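Local coordinates for protein N-alpha-acetyltransferase 35, NatC auxiliary subunit (Saccharomyces cerevisiae, PDB 6YGA) that serves as auxiliary subunit of the NatC N-terminal acetyltransferase, which acetylates the N-terminal Met of the L-A virus Gag protein, at residues B[112-115]-B[119-122]; B[173-178]-B[406-411]; B[245-250]-B[302-307]; B[477-482]-B[543-548]. All coordinates share one frame; numbering follows the deposited sequence.

Contact 1. Residues B[112-115]-B[119-122]; sequences TTVL and YTES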
loop_
_atom_site.group_PDB
_atom_site.type_symbol
_atom_site.label_atom_id
_atom_site.label_comp_id
_atom_site.label_asym_id
_atom_site.label_seq_id
_atom_site.Cartn_x
_atom_site.Cartn_y
_atom_site.Cartn_z
ATOM N N THR B 112 9.123 10.481 -14.177
ATOM C CA THR B 112 9.011 9.758 -15.440
ATOM C C THR B 112 7.711 10.037 -16.180
ATOM O O THR B 112 7.515 9.499 -17.276
ATOM C CB THR B 112 9.143 8.247 -15.212
ATOM O OG1 THR B 112 8.120 7.803 -14.313
ATOM C CG2 THR B 112 10.512 7.904 -14.639
ATOM N N THR B 113 6.818 10.851 -15.613
ATOM C CA THR B 113 5.548 11.160 -16.261
ATOM C C THR B 113 5.433 12.649 -16.567
ATOM O O THR B 113 5.857 13.099 -17.637
ATOM C CB THR B 113 4.368 10.696 -15.396
ATOM O OG1 THR B 113 4.420 11.332 -14.113
ATOM C CG2 THR B 113 4.405 9.187 -15.206
ATOM N N VAL B 114 4.875 13.426 -15.635
ATOM C CA VAL B 114 4.633 14.845 -15.896
ATOM C C VAL B 114 5.945 15.599 -16.087
ATOM O O VAL B 114 6.050 16.479 -16.952
ATOM C CB VAL B 114 3.786 15.454 -14.763
ATOM C CG1 VAL B 114 3.585 16.949 -14.979
ATOM C CG2 VAL B 114 2.444 14.742 -14.669
ATOM N N LEU B 115 6.966 15.266 -15.296
ATOM C CA LEU B 115 8.236 15.977 -15.355
ATOM C C LEU B 115 9.137 15.519 -16.496
ATOM O O LEU B 115 10.133 16.190 -16.774
ATOM C CB LEU B 115 8.983 15.837 -14.025
ATOM C CG LEU B 115 8.346 16.530 -12.821
ATOM C CD1 LEU B 115 9.260 16.434 -11.610
ATOM C CD2 LEU B 115 8.028 17.980 -13.148
ATOM N N TYR B 119 8.563 20.782 -21.656
ATOM C CA TYR B 119 7.804 22.020 -21.527
ATOM C C TYR B 119 7.412 22.279 -20.078
ATOM O O TYR B 119 7.479 23.421 -19.609
ATOM C CB TYR B 119 6.567 21.974 -22.421
ATOM C CG TYR B 119 6.886 21.984 -23.898
ATOM C CD1 TYR B 119 7.117 23.177 -24.571
ATOM C CD2 TYR B 119 6.963 20.801 -24.619
ATOM C CE1 TYR B 119 7.413 23.192 -25.921
ATOM C CE2 TYR B 119 7.257 20.805 -25.970
ATOM C CZ TYR B 119 7.481 22.004 -26.615
ATOM O OH TYR B 119 7.776 22.019 -27.958
ATOM N N THR B 120 7.004 21.232 -19.354
ATOM C CA THR B 120 6.668 21.401 -17.944
ATOM C C THR B 120 7.902 21.769 -17.131
ATOM O O THR B 120 7.817 22.572 -16.194
ATOM C CB THR B 120 6.023 20.127 -17.392
ATOM O OG1 THR B 120 6.977 19.059 -17.409
ATOM C CG2 THR B 120 4.818 19.726 -18.229
ATOM N N GLU B 121 9.055 21.190 -17.474
ATOM C CA GLU B 121 10.301 21.588 -16.830
ATOM C C GLU B 121 10.612 23.051 -17.112
ATOM O O GLU B 121 11.057 23.782 -16.218
ATOM C CB GLU B 121 11.446 20.690 -17.309
ATOM C CG GLU B 121 12.693 20.675 -16.419
ATOM C CD GLU B 121 13.655 21.814 -16.700
ATOM O OE1 GLU B 121 13.457 22.539 -17.698
ATOM O OE2 GLU B 121 14.615 21.981 -15.918
ATOM N N SER B 122 10.379 23.499 -18.348
ATOM C CA SER B 122 10.694 24.875 -18.715
ATOM C C SER B 122 9.801 25.860 -17.970
ATOM O O SER B 122 10.278 26.872 -17.442
ATOM C CB SER B 122 10.562 25.053 -20.230
ATOM O OG SER B 122 10.982 26.343 -20.638
#
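The hydroxyl of Thr120 approaches the carbonyl of Val114, with Thr120 OG1 2.8 Å from Val114 O. The main-chain oxygen of Cys117 lies within hydrogen-bonding reach of the same hydroxyl. A single proton therefore has two acceptors close by. The torsion of Thr120 explains the approach: OG1 sits between its own backbone N and carbonyl carbon (chi1 65°), which points it at the residues that precede it, Val114 and Cys117. The methyl takes the other branch, beside the backbone N, and Thr120 CG2 lies 3.7 Å from Val114 O. Beyond the carbonyl the apolar contact is looser, with Val114 CG1 and Thr120 CG2 4.4 Å apart. Leu115 joins through its backbone, its CA 3.9 Å from Thr120 OG1. This is a loop-to-helix junction: a side chain in the first turn of helix 118-129 meets a carbonyl of the loop that follows helix 85-104. The three touching residues are buried. Val114 also packs on Trp103 of helix 85-104 and on Val155 of helix 142-167, and Thr120 packs on Ile152 of helix 142-167.

Contact 2. Residues B[173-178]-B[406-411]; sequences EEEDLN and TCRYRQ. With EDO (1,2-ethanediol), chain X; EDO (1,2-ethanediol), chain C.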
loop_
_atom_site.group_PDB
_atom_site.type_symbol
_atom_site.label_atom_id
_atom_site.label_comp_id
_atom_site.label_asym_id
_atom_site.label_seq_id
_atom_site.Cartn_x
_atom_site.Cartn_y
_atom_site.Cartn_z
ATOM N N GLU B 173 2.703 8.313 1.244
ATOM C CA GLU B 173 3.527 8.786 0.143
ATOM C C GLU B 173 4.345 7.646 -0.453
ATOM O O GLU B 173 4.746 6.708 0.242
ATOM C CB GLU B 173 4.458 9.900 0.622
ATOM C CG GLU B 173 5.428 9.461 1.711
ATOM C CD GLU B 173 6.260 10.605 2.260
ATOM O OE1 GLU B 173 5.670 11.593 2.744
ATOM O OE2 GLU B 173 7.505 10.516 2.203
ATOM N N GLU B 174 4.594 7.741 -1.761
ATOM C CA GLU B 174 5.386 6.756 -2.502
ATOM C C GLU B 174 4.837 5.340 -2.333
ATOM O O GLU B 174 5.588 4.363 -2.312
ATOM C CB GLU B 174 6.863 6.816 -2.103
ATOM C CG GLU B 174 7.818 6.286 -3.165
ATOM C CD GLU B 174 9.264 6.369 -2.730
ATOM O OE1 GLU B 174 9.842 7.474 -2.797
ATOM O OE2 GLU B 174 9.814 5.334 -2.303
ATOM N N GLU B 175 3.520 5.221 -2.201
ATOM C CA GLU B 175 2.857 3.925 -2.171
ATOM C C GLU B 175 1.540 4.063 -2.918
ATOM O O GLU B 175 1.305 3.380 -3.920
ATOM C CB GLU B 175 2.641 3.449 -0.730
ATOM C CG GLU B 175 1.907 2.115 -0.601
ATOM C CD GLU B 175 1.618 1.734 0.844
ATOM O OE1 GLU B 175 2.055 2.466 1.756
ATOM O OE2 GLU B 175 0.950 0.701 1.068
ATOM N N ASP B 176 0.687 4.970 -2.444
ATOM C CA ASP B 176 -0.537 5.302 -3.159
ATOM C C ASP B 176 -0.294 6.339 -4.242
ATOM O O ASP B 176 -1.014 6.365 -5.246
ATOM C CB ASP B 176 -1.587 5.814 -2.177
ATOM C CG ASP B 176 -1.887 4.816 -1.089
ATOM O OD1 ASP B 176 -2.207 3.658 -1.426
ATOM O OD2 ASP B 176 -1.783 5.183 0.100
ATOM N N LEU B 177 0.714 7.191 -4.060
ATOM C CA LEU B 177 0.953 8.301 -4.970
ATOM C C LEU B 177 2.381 8.795 -4.793
ATOM O O LEU B 177 2.798 9.106 -3.673
ATOM C CB LEU B 177 -0.048 9.429 -4.712
ATOM C CG LEU B 177 0.012 10.662 -5.609
ATOM C CD1 LEU B 177 0.308 10.274 -7.044
ATOM C CD2 LEU B 177 -1.311 11.390 -5.519
ATOM N N ASN B 178 3.118 8.868 -5.899
ATOM C CA ASN B 178 4.495 9.342 -5.906
ATOM C C ASN B 178 4.515 10.840 -6.174
ATOM O O ASN B 178 3.867 11.320 -7.113
ATOM C CB ASN B 178 5.311 8.603 -6.969
ATOM C CG ASN B 178 6.723 9.157 -7.126
ATOM O OD1 ASN B 178 6.937 10.156 -7.814
ATOM N ND2 ASN B 178 7.693 8.494 -6.504
ATOM N N THR B 406 -5.868 -1.438 -0.356
ATOM C CA THR B 406 -6.362 -2.733 0.105
ATOM C C THR B 406 -5.433 -3.399 1.116
ATOM O O THR B 406 -5.894 -4.235 1.900
ATOM C CB THR B 406 -6.601 -3.661 -1.092
ATOM O OG1 THR B 406 -7.303 -4.831 -0.656
ATOM C CG2 THR B 406 -5.283 -4.076 -1.730
ATOM N N CYS B 407 -4.148 -3.043 1.129
ATOM C CA CYS B 407 -3.225 -3.563 2.130
ATOM C C CYS B 407 -3.217 -2.711 3.396
ATOM O O CYS B 407 -3.295 -3.247 4.506
ATOM C CB CYS B 407 -1.813 -3.655 1.550
ATOM S SG CYS B 407 -1.628 -4.899 0.261
ATOM N N ARG B 408 -3.120 -1.387 3.246
ATOM C CA ARG B 408 -3.127 -0.509 4.411
ATOM C C ARG B 408 -4.455 -0.575 5.152
ATOM O O ARG B 408 -4.502 -0.325 6.362
ATOM C CB ARG B 408 -2.834 0.932 3.993
ATOM C CG ARG B 408 -1.429 1.160 3.471
ATOM C CD ARG B 408 -0.409 1.118 4.592
ATOM N NE ARG B 408 0.935 1.435 4.120
ATOM C CZ ARG B 408 1.954 1.733 4.918
ATOM N NH1 ARG B 408 1.779 1.761 6.233
ATOM N NH2 ARG B 408 3.145 2.011 4.406
ATOM N N TYR B 409 -5.540 -0.897 4.446
ATOM C CA TYR B 409 -6.840 -1.023 5.095
ATOM C C TYR B 409 -6.786 -2.049 6.220
ATOM O O TYR B 409 -7.229 -1.782 7.342
ATOM C CB TYR B 409 -7.900 -1.394 4.055
ATOM C CG TYR B 409 -9.279 -1.669 4.613
ATOM C CD1 TYR B 409 -10.032 -0.657 5.203
ATOM C CD2 TYR B 409 -9.837 -2.937 4.527
ATOM C CE1 TYR B 409 -11.301 -0.911 5.703
ATOM C CE2 TYR B 409 -11.099 -3.200 5.020
ATOM C CZ TYR B 409 -11.826 -2.187 5.606
ATOM O OH TYR B 409 -13.085 -2.462 6.094
ATOM N N ARG B 410 -6.221 -3.226 5.943
ATOM C CA ARG B 410 -6.111 -4.238 6.988
ATOM C C ARG B 410 -5.108 -3.820 8.055
ATOM O O ARG B 410 -5.310 -4.094 9.244
ATOM C CB ARG B 410 -5.724 -5.587 6.386
ATOM C CG ARG B 410 -5.587 -6.691 7.421
ATOM C CD ARG B 410 -5.343 -8.043 6.782
ATOM N NE ARG B 410 -5.460 -9.120 7.760
ATOM C CZ ARG B 410 -4.443 -9.599 8.467
ATOM N NH1 ARG B 410 -3.224 -9.097 8.307
ATOM N NH2 ARG B 410 -4.648 -10.578 9.335
ATOM N N GLN B 411 -4.026 -3.146 7.653
ATOM C CA GLN B 411 -3.013 -2.737 8.619
ATOM C C GLN B 411 -3.543 -1.684 9.583
ATOM O O GLN B 411 -3.071 -1.597 10.721
ATOM C CB GLN B 411 -1.773 -2.223 7.889
ATOM C CG GLN B 411 -1.076 -3.298 7.072
ATOM C CD GLN B 411 -0.120 -2.738 6.037
ATOM O OE1 GLN B 411 0.465 -1.669 6.219
ATOM N NE2 GLN B 411 0.041 -3.464 4.936
HETATM C C1 EDO X . -1.219 1.826 8.796
HETATM O O1 EDO X . 0.014 1.139 8.549
HETATM C C2 EDO X . -2.200 1.529 7.667
HETATM O O2 EDO X . -3.431 2.230 7.880
HETATM C C1 EDO C . -1.743 -11.674 11.890
HETATM O O1 EDO C . -2.575 -12.517 11.086
HETATM C C2 EDO C . -1.465 -10.363 11.161
HETATM O O2 EDO C . -0.706 -10.615 9.973
#
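Glu175 and Arg408 are joined by a salt bridge. Arg408 presents the NE side of its guanidinium, and Glu175 OE1 receives both Arg408 NE at 2.8 Å and Arg408 NH2 at 2.9 Å. Glu175 OE2 takes a third bond from Arg408 NE at 3.1 Å, the straightest of the three at 157°. Both oxygens meet NE with their syn lone pairs. NH2 also comes to OE1 on the syn side, but out of the carboxylate plane. The OE2 bond lies in the guanidinium plane, while OE1 is tilted out of it. Carboxylate and guanidinium planes are 43° apart, so the grip is side-on but twisted. Glu175 is extended, with CG anti to its backbone N (chi1 178°), and reaches out from its loop. The bridge spans two distant parts of the chain: the loop after helix 142-167, in the Mak10 family region, and helix 406-429, in the TPR-like region. The N-alpha-acetyltransferase 30 subunit adjoins it, with Phe142 of that chain packing on Glu175.

No apolar pair is found; Arg408 CG only lies alongside Glu175 OE2, at 3.4 Å. A 1,2-ethanediol, probably from the crystallisation liquor, accepts a hydrogen bond from Arg408 NH1.

Contact 3. Residues B[245-250]-B[302-307]; sequences SHLDEL and TLANDV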
loop_
_atom_site.group_PDB
_atom_site.type_symbol
_atom_site.label_atom_id
_atom_site.label_comp_id
_atom_site.label_asym_id
_atom_site.label_seq_id
_atom_site.Cartn_x
_atom_site.Cartn_y
_atom_site.Cartn_z
ATOM N N SER B 245 -20.963 18.987 -12.942
ATOM C CA SER B 245 -20.948 19.455 -14.325
ATOM C C SER B 245 -19.589 19.224 -14.976
ATOM O O SER B 245 -19.494 18.582 -16.028
ATOM C CB SER B 245 -21.333 20.936 -14.380
ATOM O OG SER B 245 -22.658 21.132 -13.913
ATOM N N HIS B 246 -18.521 19.739 -14.358
ATOM C CA HIS B 246 -17.180 19.524 -14.892
ATOM C C HIS B 246 -16.799 18.048 -14.884
ATOM O O HIS B 246 -16.090 17.586 -15.785
ATOM C CB HIS B 246 -16.164 20.345 -14.097
ATOM C CG HIS B 246 -16.247 21.819 -14.352
ATOM N ND1 HIS B 246 -16.852 22.696 -13.477
ATOM C CD2 HIS B 246 -15.801 22.567 -15.388
ATOM C CE1 HIS B 246 -16.774 23.922 -13.963
ATOM N NE2 HIS B 246 -16.142 23.871 -15.122
ATOM N N LEU B 247 -17.260 17.293 -13.886
ATOM C CA LEU B 247 -16.980 15.861 -13.873
ATOM C C LEU B 247 -17.694 15.153 -15.015
ATOM O O LEU B 247 -17.145 14.219 -15.610
ATOM C CB LEU B 247 -17.384 15.255 -12.531
ATOM C CG LEU B 247 -16.518 15.702 -11.354
ATOM C CD1 LEU B 247 -17.145 15.296 -10.031
ATOM C CD2 LEU B 247 -15.117 15.129 -11.489
ATOM N N ASP B 248 -18.922 15.576 -15.330
ATOM C CA ASP B 248 -19.627 14.990 -16.467
ATOM C C ASP B 248 -18.972 15.391 -17.784
ATOM O O ASP B 248 -18.859 14.569 -18.700
ATOM C CB ASP B 248 -21.103 15.402 -16.455
ATOM C CG ASP B 248 -21.898 14.746 -15.329
ATOM O OD1 ASP B 248 -21.546 13.623 -14.906
ATOM O OD2 ASP B 248 -22.891 15.354 -14.876
ATOM N N GLU B 249 -18.531 16.648 -17.898
ATOM C CA GLU B 249 -17.822 17.075 -19.103
ATOM C C GLU B 249 -16.529 16.294 -19.284
ATOM O O GLU B 249 -16.147 15.961 -20.413
ATOM C CB GLU B 249 -17.527 18.574 -19.045
ATOM C CG GLU B 249 -18.754 19.456 -18.971
ATOM C CD GLU B 249 -18.401 20.918 -18.799
ATOM O OE1 GLU B 249 -17.310 21.323 -19.256
ATOM O OE2 GLU B 249 -19.207 21.658 -18.197
ATOM N N LEU B 250 -15.838 15.995 -18.182
ATOM C CA LEU B 250 -14.610 15.213 -18.267
ATOM C C LEU B 250 -14.883 13.827 -18.834
ATOM O O LEU B 250 -14.077 13.295 -19.609
ATOM C CB LEU B 250 -13.958 15.117 -16.889
ATOM C CG LEU B 250 -12.707 14.245 -16.770
ATOM C CD1 LEU B 250 -11.622 14.726 -17.721
ATOM C CD2 LEU B 250 -12.201 14.233 -15.335
ATOM N N THR B 302 -12.550 6.731 -15.042
ATOM C CA THR B 302 -12.458 6.136 -13.712
ATOM C C THR B 302 -12.250 7.206 -12.648
ATOM O O THR B 302 -12.861 7.153 -11.574
ATOM C CB THR B 302 -11.322 5.112 -13.676
ATOM O OG1 THR B 302 -11.565 4.091 -14.653
ATOM C CG2 THR B 302 -11.220 4.469 -12.302
ATOM N N LEU B 303 -11.401 8.195 -12.936
ATOM C CA LEU B 303 -11.171 9.274 -11.981
ATOM C C LEU B 303 -12.441 10.076 -11.735
ATOM O O LEU B 303 -12.759 10.413 -10.589
ATOM C CB LEU B 303 -10.056 10.187 -12.487
ATOM C CG LEU B 303 -9.921 11.528 -11.768
ATOM C CD1 LEU B 303 -9.464 11.329 -10.331
ATOM C CD2 LEU B 303 -8.967 12.435 -12.526
ATOM N N ALA B 304 -13.185 10.385 -12.798
ATOM C CA ALA B 304 -14.365 11.230 -12.647
ATOM C C ALA B 304 -15.466 10.523 -11.867
ATOM O O ALA B 304 -16.106 11.133 -11.004
ATOM C CB ALA B 304 -14.874 11.668 -14.019
ATOM N N ASN B 305 -15.705 9.240 -12.153
ATOM C CA ASN B 305 -16.766 8.524 -11.451
ATOM C C ASN B 305 -16.408 8.295 -9.988
ATOM O O ASN B 305 -17.286 8.334 -9.119
ATOM C CB ASN B 305 -17.063 7.195 -12.143
ATOM C CG ASN B 305 -17.800 7.373 -13.453
ATOM O OD1 ASN B 305 -17.398 6.832 -14.484
ATOM N ND2 ASN B 305 -18.886 8.140 -13.423
ATOM N N ASP B 306 -15.129 8.054 -9.695
ATOM C CA ASP B 306 -14.720 7.846 -8.310
ATOM C C ASP B 306 -14.904 9.113 -7.483
ATOM O O ASP B 306 -15.345 9.051 -6.329
ATOM C CB ASP B 306 -13.267 7.370 -8.263
ATOM C CG ASP B 306 -13.105 5.944 -8.758
ATOM O OD1 ASP B 306 -14.121 5.334 -9.152
ATOM O OD2 ASP B 306 -11.966 5.431 -8.751
ATOM N N VAL B 307 -14.576 10.272 -8.059
ATOM C CA VAL B 307 -14.792 11.534 -7.361
ATOM C C VAL B 307 -16.284 11.807 -7.203
ATOM O O VAL B 307 -16.732 12.288 -6.156
ATOM C CB VAL B 307 -14.073 12.679 -8.097
ATOM C CG1 VAL B 307 -14.481 14.031 -7.527
ATOM C CG2 VAL B 307 -12.562 12.500 -8.008
#
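Leu247 and Ala304 face each other where the two helices come nearest, their CA atoms 5.5 Å apart. The tight part of the contact is built round the Ala304 methyl. Ala304 CB lies 3.8 Å from Leu247 O and 3.9 Å from Leu250 CD2, so a backbone oxygen and a leucine branch both rest against it. The axes of 245-250 and 302-307 come within 9.1 Å, nearly antiparallel at 154°. The small side chain is consistent with this close approach. One turn further along helix 298-311, Leu247 CD1 meets Val307 CG1 at 3.9 Å, the two side chains crossing at about a right angle. Leu247 CG lies anti to its carbonyl carbon (chi1 -68°), which sends CD1 to Val307 and lays CD2 beside Ala304. Leu250 also packs on Ile226 and Cys229 of helix 215-231, and Val307 packs on Leu342 of helix 337-347.

The other side is looser and polar. Asp248 and Asn305 are partly exposed and start out pointing away from the facing helix. Asp248 still links the two helices through a salt bridge to Lys308. Between the two segments the contact is apolar, so shape complementarity probably governs their fit, while that salt bridge adds a polar tie beside it.

Contact 4. Residues B[477-482]-B[543-548]; sequences HHLETF and KEINIT. With EDO (1,2-ethanediol), chain D; EDO (1,2-ethanediol), chain E.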
loop_
_atom_site.group_PDB
_atom_site.type_symbol
_atom_site.label_atom_id
_atom_site.label_comp_id
_atom_site.label_asym_id
_atom_site.label_seq_id
_atom_site.Cartn_x
_atom_site.Cartn_y
_atom_site.Cartn_z
ATOM N N HIS B 477 -20.035 -15.657 16.785
ATOM C CA HIS B 477 -20.989 -16.179 17.758
ATOM C C HIS B 477 -21.134 -15.223 18.932
ATOM O O HIS B 477 -22.247 -14.978 19.408
ATOM C CB HIS B 477 -20.554 -17.568 18.232
ATOM C CG HIS B 477 -21.496 -18.204 19.209
ATOM N ND1 HIS B 477 -21.346 -18.082 20.574
ATOM C CD2 HIS B 477 -22.592 -18.977 19.019
ATOM C CE1 HIS B 477 -22.311 -18.748 21.182
ATOM N NE2 HIS B 477 -23.081 -19.301 20.262
ATOM N N HIS B 478 -20.019 -14.651 19.398
ATOM C CA HIS B 478 -20.085 -13.678 20.484
ATOM C C HIS B 478 -20.755 -12.386 20.034
ATOM O O HIS B 478 -21.487 -11.758 20.809
ATOM C CB HIS B 478 -18.685 -13.395 21.028
ATOM C CG HIS B 478 -18.176 -14.448 21.960
ATOM N ND1 HIS B 478 -18.248 -14.324 23.331
ATOM C CD2 HIS B 478 -17.591 -15.646 21.721
ATOM C CE1 HIS B 478 -17.728 -15.399 23.896
ATOM N NE2 HIS B 478 -17.323 -16.217 22.942
ATOM N N LEU B 479 -20.518 -11.969 18.788
ATOM C CA LEU B 479 -21.172 -10.764 18.291
ATOM C C LEU B 479 -22.675 -10.972 18.147
ATOM O O LEU B 479 -23.463 -10.071 18.455
ATOM C CB LEU B 479 -20.556 -10.335 16.959
ATOM C CG LEU B 479 -21.139 -9.057 16.354
ATOM C CD1 LEU B 479 -21.164 -7.933 17.380
ATOM C CD2 LEU B 479 -20.348 -8.641 15.130
ATOM N N GLU B 480 -23.093 -12.156 17.693
ATOM C CA GLU B 480 -24.522 -12.418 17.556
ATOM C C GLU B 480 -25.201 -12.464 18.922
ATOM O O GLU B 480 -26.306 -11.934 19.091
ATOM C CB GLU B 480 -24.753 -13.720 16.789
ATOM C CG GLU B 480 -26.208 -13.963 16.402
ATOM C CD GLU B 480 -26.669 -15.368 16.728
ATOM O OE1 GLU B 480 -25.875 -16.132 17.317
ATOM O OE2 GLU B 480 -27.825 -15.707 16.399
ATOM N N THR B 481 -24.546 -13.082 19.912
ATOM C CA THR B 481 -25.090 -13.107 21.269
ATOM C C THR B 481 -25.224 -11.698 21.831
ATOM O O THR B 481 -26.250 -11.352 22.431
ATOM C CB THR B 481 -24.201 -13.956 22.178
ATOM O OG1 THR B 481 -24.190 -15.313 21.717
ATOM C CG2 THR B 481 -24.707 -13.917 23.612
ATOM N N PHE B 482 -24.196 -10.869 21.641
ATOM C CA PHE B 482 -24.259 -9.479 22.079
ATOM C C PHE B 482 -25.377 -8.726 21.369
ATOM O O PHE B 482 -26.136 -7.987 22.007
ATOM C CB PHE B 482 -22.906 -8.806 21.840
ATOM C CG PHE B 482 -22.933 -7.307 21.950
ATOM C CD1 PHE B 482 -22.899 -6.686 23.191
ATOM C CD2 PHE B 482 -22.967 -6.519 20.810
ATOM C CE1 PHE B 482 -22.914 -5.307 23.292
ATOM C CE2 PHE B 482 -22.984 -5.138 20.904
ATOM C CZ PHE B 482 -22.955 -4.532 22.146
ATOM N N LYS B 543 -28.963 -10.493 10.903
ATOM C CA LYS B 543 -28.983 -11.268 9.665
ATOM C C LYS B 543 -27.611 -11.290 9.003
ATOM O O LYS B 543 -27.196 -12.320 8.459
ATOM C CB LYS B 543 -30.030 -10.709 8.702
ATOM C CG LYS B 543 -31.339 -11.471 8.715
ATOM C CD LYS B 543 -32.056 -11.371 7.378
ATOM C CE LYS B 543 -33.202 -12.365 7.310
ATOM N NZ LYS B 543 -32.728 -13.765 7.499
ATOM N N GLU B 544 -26.892 -10.166 9.032
ATOM C CA GLU B 544 -25.572 -10.139 8.411
ATOM C C GLU B 544 -24.573 -10.983 9.191
ATOM O O GLU B 544 -23.779 -11.718 8.594
ATOM C CB GLU B 544 -25.068 -8.704 8.281
ATOM C CG GLU B 544 -23.669 -8.630 7.692
ATOM C CD GLU B 544 -23.274 -7.235 7.261
ATOM O OE1 GLU B 544 -23.266 -6.326 8.117
ATOM O OE2 GLU B 544 -22.973 -7.050 6.063
ATOM N N ILE B 545 -24.597 -10.895 10.523
ATOM C CA ILE B 545 -23.624 -11.643 11.314
ATOM C C ILE B 545 -23.919 -13.137 11.260
ATOM O O ILE B 545 -22.999 -13.960 11.339
ATOM C CB ILE B 545 -23.579 -11.119 12.763
ATOM C CG1 ILE B 545 -22.356 -11.680 13.489
ATOM C CG2 ILE B 545 -24.843 -11.482 13.521
ATOM C CD1 ILE B 545 -21.044 -11.373 12.784
ATOM N N ASN B 546 -25.191 -13.517 11.118
ATOM C CA ASN B 546 -25.515 -14.930 10.964
ATOM C C ASN B 546 -25.052 -15.465 9.615
ATOM O O ASN B 546 -24.703 -16.646 9.505
ATOM C CB ASN B 546 -27.015 -15.155 11.149
ATOM C CG ASN B 546 -27.392 -15.384 12.600
ATOM O OD1 ASN B 546 -27.072 -16.424 13.177
ATOM N ND2 ASN B 546 -28.078 -14.416 13.196
ATOM N N ILE B 547 -25.033 -14.616 8.585
ATOM C CA ILE B 547 -24.464 -15.024 7.306
ATOM C C ILE B 547 -22.967 -15.255 7.450
ATOM O O ILE B 547 -22.431 -16.270 6.989
ATOM C CB ILE B 547 -24.776 -13.979 6.221
ATOM C CG1 ILE B 547 -26.265 -13.998 5.887
ATOM C CG2 ILE B 547 -23.953 -14.237 4.969
ATOM C CD1 ILE B 547 -26.686 -12.880 4.965
ATOM N N THR B 548 -22.275 -14.323 8.111
ATOM C CA THR B 548 -20.849 -14.496 8.374
ATOM C C THR B 548 -20.597 -15.756 9.189
ATOM O O THR B 548 -19.693 -16.541 8.880
ATOM C CB THR B 548 -20.294 -13.274 9.109
ATOM O OG1 THR B 548 -20.345 -12.130 8.249
ATOM C CG2 THR B 548 -18.851 -13.514 9.537
HETATM C C1 EDO D . -21.733 -11.387 5.613
HETATM O O1 EDO D . -20.315 -11.547 5.765
HETATM C C2 EDO D . -22.051 -10.057 4.943
HETATM O O2 EDO D . -21.259 -9.010 5.514
HETATM C C1 EDO E . -19.466 -4.565 4.094
HETATM O O1 EDO E . -18.070 -4.875 4.008
HETATM C C2 EDO E . -20.145 -5.547 5.042
HETATM O O2 EDO E . -21.519 -5.178 5.214
#
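Ile545 lies between two side chains of the facing helix, one for each branch. Its CG1-CD1 arm runs toward Leu479, with Ile545 CD1 3.7 Å from Leu479 CD2, and the two side chains cross at a slant. Its other branch turns to the aliphatic part of Glu480: Ile545 CG2 is 4.0 Å from Glu480 CB. Glu480 leaves its helix with CG anti to the backbone N (chi1 -171°) and bends at the next torsion, which brings its carboxylate over to Asn546. Carboxylate and amide stand almost perpendicular, 84° apart. Asn546 ND2 gives Glu480 OE2 a weak bond of 3.5 Å. Asn546 OD1 is 3.4 Å from Glu480 OE2, two acceptors side by side and not bonded, which fits that weakness. The stronger partner of the amide is the carbonyl of Leu542, one turn back in its own helix. Glu480 OE1 has a long, weak ion pair with Lys549. On another side of the helix, a 1,2-ethanediol, probably from the crystallisation liquor, bonds both Glu544 OE2 and Thr548 OG1.

The segments belong to helices 465-506 and 511-564, the two long arms of an antiparallel helical hairpin in the TPR-like region. The axes of 477-482 and 543-548 lie 9.5 Å apart, at 159°. Helix 433-456 flanks the hairpin through Leu444 and Ile448 on Leu479. Helix 619-653 covers Ile547.

Contacts 1 and 3 are buried, contact 4 is partly buried, and contact 2 lies at the surface. Their chemistry differs: contact 3 is apolar, contact 1 is buried yet centres on a hydroxyl and a carbonyl, contact 4 pairs apolar side chains with a weak polar edge, and contact 2 is ionic. Contacts 3 and 4 both pair antiparallel helices. Contacts 1 and 2 each involve a loop. No two contacts share a helix. Contact 2 lies about 7 Å from the chain centre and links its two family regions; contacts 1 and 4 lie on opposite sides of that centre, their own centres about 54 Å apart. Contact 2 alone adjoins another subunit.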